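Local coordinates for protein methyltransferase (Streptococcus pyogenes, PDB 2ESR) that probably methylates a guanine base of ribosomal RNA, using S-adenosylmethionine as methyl donor on a Rossmann-like fold, at residues Arg34-Phe39 and Asp95-Arg100; Leu106-Pro109 and Thr114-Ala117; Ala117-Leu122 and Ala149-Trp154. All blocks are in the same frame, centred on the assembly; numbering follows the deposited sequence.

Contact 1 (Arg34-Phe39 and Asp95-Arg100)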
loop_
_atom_site.group_PDB
_atom_site.type_symbol
_atom_site.label_atom_id
_atom_site.label_comp_id
_atom_site.label_asym_id
_atom_site.label_seq_id
_atom_site.Cartn_x
_atom_site.Cartn_y
_atom_site.Cartn_z
ATOM N N ARG A 34 4.536 2.991 -9.794
ATOM C CA ARG A 34 4.581 2.412 -8.453
ATOM C C ARG A 34 5.980 1.967 -8.049
ATOM O O ARG A 34 6.659 1.264 -8.794
ATOM C CB ARG A 34 3.651 1.198 -8.347
ATOM C CG ARG A 34 2.160 1.493 -8.351
ATOM C CD ARG A 34 1.401 0.311 -7.744
ATOM N NE ARG A 34 -0.046 0.523 -7.691
ATOM C CZ ARG A 34 -0.842 0.504 -8.754
ATOM N NH1 ARG A 34 -0.339 0.283 -9.962
ATOM N NH2 ARG A 34 -2.146 0.701 -8.612
ATOM N N VAL A 35 6.389 2.367 -6.854
ATOM C CA VAL A 35 7.695 2.017 -6.326
ATOM C C VAL A 35 7.552 0.945 -5.244
ATOM O O VAL A 35 6.593 0.961 -4.469
ATOM C CB VAL A 35 8.384 3.252 -5.683
ATOM C CG1 VAL A 35 9.721 2.850 -5.059
ATOM C CG2 VAL A 35 8.596 4.336 -6.725
ATOM N N LEU A 36 8.493 0.006 -5.219
ATOM C CA LEU A 36 8.532 -1.025 -4.185
ATOM C C LEU A 36 9.903 -0.898 -3.531
ATOM O O LEU A 36 10.926 -1.000 -4.205
ATOM C CB LEU A 36 8.373 -2.432 -4.773
ATOM C CG LEU A 36 8.581 -3.577 -3.764
ATOM C CD1 LEU A 36 7.568 -3.477 -2.634
ATOM C CD2 LEU A 36 8.441 -4.912 -4.469
ATOM N N ASP A 37 9.922 -0.655 -2.226
ATOM C CA ASP A 37 11.175 -0.516 -1.497
ATOM C C ASP A 37 11.225 -1.631 -0.460
ATOM O O ASP A 37 10.628 -1.520 0.613
ATOM C CB ASP A 37 11.233 0.848 -0.805
ATOM C CG ASP A 37 12.636 1.225 -0.357
ATOM O OD1 ASP A 37 13.481 0.320 -0.189
ATOM O OD2 ASP A 37 12.888 2.437 -0.162
ATOM N N LEU A 38 11.927 -2.707 -0.795
ATOM C CA LEU A 38 12.066 -3.845 0.096
ATOM C C LEU A 38 13.298 -3.587 0.961
ATOM O O LEU A 38 14.278 -3.006 0.493
ATOM C CB LEU A 38 12.231 -5.131 -0.722
ATOM C CG LEU A 38 11.028 -5.487 -1.602
ATOM C CD1 LEU A 38 11.340 -6.735 -2.425
ATOM C CD2 LEU A 38 9.805 -5.723 -0.725
ATOM N N PHE A 39 13.249 -4.029 2.213
ATOM C CA PHE A 39 14.345 -3.799 3.153
ATOM C C PHE A 39 14.537 -2.283 3.121
ATOM O O PHE A 39 15.654 -1.783 3.004
ATOM C CB PHE A 39 15.625 -4.506 2.686
ATOM C CG PHE A 39 15.405 -5.919 2.203
ATOM C CD1 PHE A 39 15.219 -6.182 0.846
ATOM C CD2 PHE A 39 15.375 -6.981 3.101
ATOM C CE1 PHE A 39 15.006 -7.485 0.393
ATOM C CE2 PHE A 39 15.163 -8.289 2.658
ATOM C CZ PHE A 39 14.979 -8.539 1.301
ATOM N N ASP A 95 4.654 -12.335 -1.372
ATOM C CA ASP A 95 3.514 -13.223 -1.586
ATOM C C ASP A 95 2.165 -12.520 -1.438
ATOM O O ASP A 95 1.136 -13.045 -1.862
ATOM C CB ASP A 95 3.578 -14.404 -0.612
ATOM C CG ASP A 95 4.682 -15.384 -0.959
ATOM O OD1 ASP A 95 4.665 -15.910 -2.092
ATOM O OD2 ASP A 95 5.562 -15.630 -0.103
ATOM N N CYS A 96 2.170 -11.330 -0.846
ATOM C CA CYS A 96 0.935 -10.588 -0.632
ATOM C C CYS A 96 0.742 -9.415 -1.593
ATOM O O CYS A 96 -0.356 -8.869 -1.698
ATOM C CB CYS A 96 0.885 -10.088 0.810
ATOM S SG CYS A 96 0.974 -11.416 2.035
ATOM N N LEU A 97 1.808 -9.035 -2.291
ATOM C CA LEU A 97 1.748 -7.926 -3.247
ATOM C C LEU A 97 0.993 -8.335 -4.507
ATOM O O LEU A 97 0.983 -9.507 -4.874
ATOM C CB LEU A 97 3.164 -7.487 -3.618
ATOM C CG LEU A 97 4.046 -7.052 -2.451
ATOM C CD1 LEU A 97 5.465 -6.779 -2.950
ATOM C CD2 LEU A 97 3.452 -5.817 -1.803
ATOM N N THR A 98 0.380 -7.372 -5.193
ATOM C CA THR A 98 -0.376 -7.718 -6.394
ATOM C C THR A 98 -0.145 -6.876 -7.641
ATOM O O THR A 98 -0.232 -7.389 -8.756
ATOM C CB THR A 98 -1.882 -7.670 -6.129
ATOM O OG1 THR A 98 -2.273 -6.309 -5.914
ATOM C CG2 THR A 98 -2.234 -8.498 -4.907
ATOM N N GLY A 99 0.124 -5.590 -7.464
ATOM C CA GLY A 99 0.307 -4.731 -8.619
ATOM C C GLY A 99 1.686 -4.791 -9.240
ATOM O O GLY A 99 2.644 -5.215 -8.598
ATOM N N ARG A 100 1.778 -4.387 -10.502
ATOM C CA ARG A 100 3.055 -4.362 -11.202
ATOM C C ARG A 100 3.813 -3.154 -10.661
ATOM O O ARG A 100 3.231 -2.084 -10.476
ATOM C CB ARG A 100 2.834 -4.191 -12.706
ATOM C CG ARG A 100 2.186 -5.383 -13.389
ATOM C CD ARG A 100 3.211 -6.450 -13.728
ATOM N NE ARG A 100 2.614 -7.580 -14.436
ATOM C CZ ARG A 100 3.313 -8.553 -15.009
ATOM N NH1 ARG A 100 4.636 -8.536 -14.966
ATOM N NH2 ARG A 100 2.687 -9.556 -15.613
#

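Contact 2 (Leu106-Pro109 and Thr114-Ala117)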
loop_
_atom_site.group_PDB
_atom_site.type_symbol
_atom_site.label_atom_id
_atom_site.label_comp_id
_atom_site.label_asym_id
_atom_site.label_seq_id
_atom_site.Cartn_x
_atom_site.Cartn_y
_atom_site.Cartn_z
ATOM N N LEU A 106 16.344 -2.347 -3.743
ATOM C CA LEU A 106 16.776 -3.490 -2.940
ATOM C C LEU A 106 18.135 -3.234 -2.305
ATOM O O LEU A 106 19.126 -3.020 -3.002
ATOM C CB LEU A 106 16.892 -4.755 -3.799
ATOM C CG LEU A 106 15.701 -5.267 -4.606
ATOM C CD1 LEU A 106 16.113 -6.567 -5.302
ATOM C CD2 LEU A 106 14.494 -5.515 -3.699
ATOM N N ASP A 107 18.169 -3.252 -0.979
ATOM C CA ASP A 107 19.413 -3.072 -0.223
ATOM C C ASP A 107 19.221 -3.958 0.999
ATOM O O ASP A 107 18.947 -3.477 2.100
ATOM C CB ASP A 107 19.601 -1.612 0.201
ATOM C CG ASP A 107 20.935 -1.381 0.899
ATOM O OD1 ASP A 107 21.323 -0.210 1.099
ATOM O OD2 ASP A 107 21.592 -2.384 1.254
ATOM N N PRO A 108 19.364 -5.279 0.816
ATOM C CA PRO A 108 19.186 -6.235 1.902
ATOM C C PRO A 108 20.448 -6.772 2.553
ATOM O O PRO A 108 21.563 -6.501 2.106
ATOM C CB PRO A 108 18.421 -7.351 1.215
ATOM C CG PRO A 108 19.156 -7.439 -0.109
ATOM C CD PRO A 108 19.488 -5.984 -0.477
ATOM N N PRO A 109 20.272 -7.528 3.646
ATOM C CA PRO A 109 21.381 -8.142 4.376
ATOM C C PRO A 109 21.733 -9.329 3.479
ATOM O O PRO A 109 20.897 -9.746 2.667
ATOM C CB PRO A 109 20.735 -8.564 5.692
ATOM C CG PRO A 109 19.332 -8.853 5.293
ATOM C CD PRO A 109 19.014 -7.687 4.393
ATOM N N THR A 114 20.549 -12.452 -1.151
ATOM C CA THR A 114 19.179 -11.966 -1.072
ATOM C C THR A 114 18.713 -11.232 -2.322
ATOM O O THR A 114 17.542 -11.317 -2.700
ATOM C CB THR A 114 19.011 -11.057 0.143
ATOM O OG1 THR A 114 19.457 -11.755 1.311
ATOM C CG2 THR A 114 17.550 -10.678 0.318
ATOM N N ILE A 115 19.614 -10.499 -2.962
ATOM C CA ILE A 115 19.223 -9.789 -4.175
ATOM C C ILE A 115 18.787 -10.796 -5.236
ATOM O O ILE A 115 17.739 -10.640 -5.856
ATOM C CB ILE A 115 20.371 -8.916 -4.694
ATOM C CG1 ILE A 115 20.503 -7.688 -3.785
ATOM C CG2 ILE A 115 20.130 -8.510 -6.146
ATOM C CD1 ILE A 115 21.658 -6.780 -4.144
ATOM N N VAL A 116 19.573 -11.849 -5.424
ATOM C CA VAL A 116 19.220 -12.858 -6.419
ATOM C C VAL A 116 17.894 -13.549 -6.067
ATOM O O VAL A 116 16.991 -13.657 -6.901
ATOM C CB VAL A 116 20.344 -13.913 -6.549
ATOM C CG1 VAL A 116 19.908 -15.037 -7.483
ATOM C CG2 VAL A 116 21.604 -13.252 -7.090
ATOM N N ALA A 117 17.765 -14.003 -4.827
ATOM C CA ALA A 117 16.546 -14.684 -4.414
ATOM C C ALA A 117 15.328 -13.773 -4.538
ATOM O O ALA A 117 14.263 -14.209 -4.966
ATOM C CB ALA A 117 16.684 -15.170 -2.975
#

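Contact 3 (Ala117-Leu122 and Ala149-Trp154)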
loop_
_atom_site.group_PDB
_atom_site.type_symbol
_atom_site.label_atom_id
_atom_site.label_comp_id
_atom_site.label_asym_id
_atom_site.label_seq_id
_atom_site.Cartn_x
_atom_site.Cartn_y
_atom_site.Cartn_z
ATOM N N ALA A 117 17.765 -14.003 -4.827
ATOM C CA ALA A 117 16.546 -14.684 -4.414
ATOM C C ALA A 117 15.328 -13.773 -4.538
ATOM O O ALA A 117 14.263 -14.209 -4.966
ATOM C CB ALA A 117 16.684 -15.170 -2.975
ATOM N N THR A 118 15.487 -12.506 -4.167
ATOM C CA THR A 118 14.362 -11.578 -4.219
ATOM C C THR A 118 13.920 -11.263 -5.643
ATOM O O THR A 118 12.726 -11.238 -5.926
ATOM C CB THR A 118 14.687 -10.274 -3.458
ATOM O OG1 THR A 118 14.981 -10.600 -2.091
ATOM C CG2 THR A 118 13.500 -9.314 -3.491
ATOM N N ILE A 119 14.872 -11.024 -6.542
ATOM C CA ILE A 119 14.516 -10.726 -7.928
ATOM C C ILE A 119 13.869 -11.954 -8.566
ATOM O O ILE A 119 12.912 -11.838 -9.337
ATOM C CB ILE A 119 15.753 -10.262 -8.725
ATOM C CG1 ILE A 119 16.226 -8.915 -8.162
ATOM C CG2 ILE A 119 15.414 -10.134 -10.206
ATOM C CD1 ILE A 119 17.466 -8.355 -8.811
ATOM N N GLU A 120 14.381 -13.138 -8.241
ATOM C CA GLU A 120 13.786 -14.361 -8.772
ATOM C C GLU A 120 12.345 -14.479 -8.279
ATOM O O GLU A 120 11.448 -14.839 -9.045
ATOM C CB GLU A 120 14.580 -15.585 -8.319
ATOM C CG GLU A 120 15.925 -15.743 -8.997
ATOM C CD GLU A 120 15.812 -16.286 -10.414
ATOM O OE1 GLU A 120 16.858 -16.413 -11.088
ATOM O OE2 GLU A 120 14.682 -16.593 -10.851
ATOM N N ALA A 121 12.120 -14.160 -7.005
ATOM C CA ALA A 121 10.782 -14.246 -6.436
ATOM C C ALA A 121 9.843 -13.224 -7.057
ATOM O O ALA A 121 8.693 -13.544 -7.374
ATOM C CB ALA A 121 10.831 -14.061 -4.924
ATOM N N LEU A 122 10.325 -11.996 -7.227
ATOM C CA LEU A 122 9.508 -10.939 -7.824
ATOM C C LEU A 122 9.117 -11.302 -9.252
ATOM O O LEU A 122 7.977 -11.068 -9.673
ATOM C CB LEU A 122 10.272 -9.617 -7.833
ATOM C CG LEU A 122 10.473 -8.911 -6.491
ATOM C CD1 LEU A 122 11.487 -7.797 -6.651
ATOM C CD2 LEU A 122 9.119 -8.369 -5.985
ATOM N N ALA A 149 17.013 -14.291 -13.464
ATOM C CA ALA A 149 15.699 -14.543 -14.040
ATOM C C ALA A 149 15.681 -13.923 -15.440
ATOM O O ALA A 149 16.590 -14.149 -16.231
ATOM C CB ALA A 149 14.609 -13.923 -13.162
ATOM N N THR A 150 14.662 -13.125 -15.735
ATOM C CA THR A 150 14.558 -12.493 -17.043
ATOM C C THR A 150 15.241 -11.131 -17.094
ATOM O O THR A 150 15.183 -10.437 -18.109
ATOM C CB THR A 150 13.090 -12.299 -17.437
ATOM O OG1 THR A 150 12.461 -11.414 -16.502
ATOM C CG2 THR A 150 12.361 -13.630 -17.423
ATOM N N LEU A 151 15.901 -10.749 -16.008
ATOM C CA LEU A 151 16.553 -9.451 -15.966
ATOM C C LEU A 151 18.054 -9.481 -16.200
ATOM O O LEU A 151 18.707 -10.517 -16.044
ATOM C CB LEU A 151 16.264 -8.758 -14.632
ATOM C CG LEU A 151 14.804 -8.425 -14.321
ATOM C CD1 LEU A 151 14.068 -9.680 -13.862
ATOM C CD2 LEU A 151 14.755 -7.360 -13.236
ATOM N N GLY A 152 18.587 -8.323 -16.582
ATOM C CA GLY A 152 20.008 -8.192 -16.834
ATOM C C GLY A 152 20.511 -6.839 -16.368
ATOM O O GLY A 152 19.747 -5.875 -16.305
ATOM N N ILE A 153 21.795 -6.754 -16.046
ATOM C CA ILE A 153 22.361 -5.490 -15.588
ATOM C C ILE A 153 22.390 -4.460 -16.704
ATOM O O ILE A 153 22.945 -4.700 -17.779
ATOM C CB ILE A 153 23.795 -5.662 -15.046
ATOM C CG1 ILE A 153 23.781 -6.554 -13.800
ATOM C CG2 ILE A 153 24.389 -4.298 -14.719
ATOM C CD1 ILE A 153 25.165 -6.842 -13.220
ATOM N N TRP A 154 21.783 -3.313 -16.435
ATOM C CA TRP A 154 21.726 -2.214 -17.385
ATOM C C TRP A 154 22.842 -1.231 -17.073
ATOM O O TRP A 154 23.591 -0.821 -17.962
ATOM C CB TRP A 154 20.362 -1.524 -17.293
ATOM C CG TRP A 154 20.266 -0.229 -18.030
ATOM C CD1 TRP A 154 20.624 0.012 -19.328
ATOM C CD2 TRP A 154 19.742 1.002 -17.522
ATOM N NE1 TRP A 154 20.352 1.320 -19.660
ATOM C CE2 TRP A 154 19.810 1.948 -18.570
ATOM C CE3 TRP A 154 19.218 1.397 -16.284
ATOM C CZ2 TRP A 154 19.375 3.267 -18.415
ATOM C CZ3 TRP A 154 18.786 2.710 -16.130
ATOM C CH2 TRP A 154 18.867 3.629 -17.195
#

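Contact 1 (Arg34-Phe39 and Asp95-Arg100)
L97 points a single methyl, CD1, at the end of L36. The two side chains approach tip to tip, and CD1 of L97 sits 3.8 Å from L36 CD2 and 3.9 Å from L36 CD1, so one methyl faces both branches of the opposing leucine. L36 directs its fork there by holding CG anti to the backbone N (chi1 173°). In the mixed sheet, consistent with a class I methyltransferase fold, strand 34-38 runs parallel to its neighbour 101-106; residues 97-100, which lead from helix 90-96 into that second strand, pass over one face of the first. At the far end of the contact R34, which buries about as much surface as L97, meets R100 without a hydrogen bond between them: R34 CB stands 3.9 Å from R100 O, and R34 CD is 4.1 Å from the same oxygen. The aliphatic part of R34, extended from CG to NE (chi3 179°), thus runs by the carbonyl and carries the guanidinium to the dimer interface, where NH2 bonds to the F83 carbonyl oxygen of the second subunit. R100 sends its own guanidinium away from strand 34-38, with NH1 bonded to L128 O.

Contact 2 (Leu106-Pro109 and Thr114-Ala117)
T114 OG1 lies 2.8 Å from P109 O and is also hydrogen-bonded to Y110 O, the carbonyl one helical turn back. The hydroxyl oxygen thus lies between two carbonyls. Below this polar group the contact is apolar. The threonine sets OG1 beside the backbone N and CG2 anti to it (chi1 -54°), which turns the oxygen to P109 and leaves the methyl for the P108 ring. There T114 CG2 is 3.6 Å from P108 CB, while P108 CG is 3.6 Å from T114 CB; the ring and the threonine lie alongside each other, pointing opposite ways. I115 crosses the proline at about a right angle, with CG1 3.9 Å from P108 CD. L106 closes the inner end more loosely, with CD1 4.4 Å from I115 O. Residues D107-Y110 spell the Asp-Pro-Pro-Tyr motif of amino-directed methyltransferases, which in relatives lies beside the target base, and F39 packs against both prolines and T114. Neither proline has an N-H to donate; across this contact the motif offers carbonyl oxygens to T114 and the P108 ring carbons to T114 and I115.

Contact 3 (Ala117-Leu122 and Ala149-Trp154)
A tight hairpin turn between strands 147-148 and 151-159 meets helix 111-124 at I119 and E120. A149 has phi 55° and psi -129°, and T150 takes the values expected of the third residue of a type II' beta turn. That backbone points the methyl of A149 at the helix and leaves its N-H beside the E120 carboxylate. E120 OE1 is 3.2 Å from A149 N in a weak hydrogen bond, far from straight at the proton; OE2 lies 3.5 Å from A149 CB. The carboxylate therefore lies along the alanine, one oxygen by the amide and the other by the methyl. It gets there because the glutamate chain bends at its second torsion (chi2 -77°) instead of running straight out from the helix. This weak bond lies at the exposed rim, beside the buried pair I119 and L151. There I119 holds CG2 anti to its backbone N, and this methyl meets the fork of L151: I119 CG2 is 3.9 Å from L151 CD1 and 4.2 Å from L151 CD2, the side chains crossing at a slant. Both residues also touch V134 of strand 132-139, and I119 reaches L106 of strand 101-106, while T118 and L122, on another side of the same helix, pack on I94 of helix 90-96.

From the N terminus, contact 1 opens on strand 34-38 and closes only at residues 95-100, after a long excursion through strands 56-60 and 83-86 and their helices. Contact 2 follows as a short local loop from the end of strand 101-106 into helix 111-124. Contact 3 starts on that helix, sharing A117 with contact 2, and closes at 149-154 beyond strands 132-139 and 147-148. The three loops run in series, none nested or crossing. Packing joins them: F39 lies against P108 and T114, L38 against T118, and L106 against I119. Helix 111-124 thereby bridges the parallel strands of the sheet and the antiparallel strands beside them.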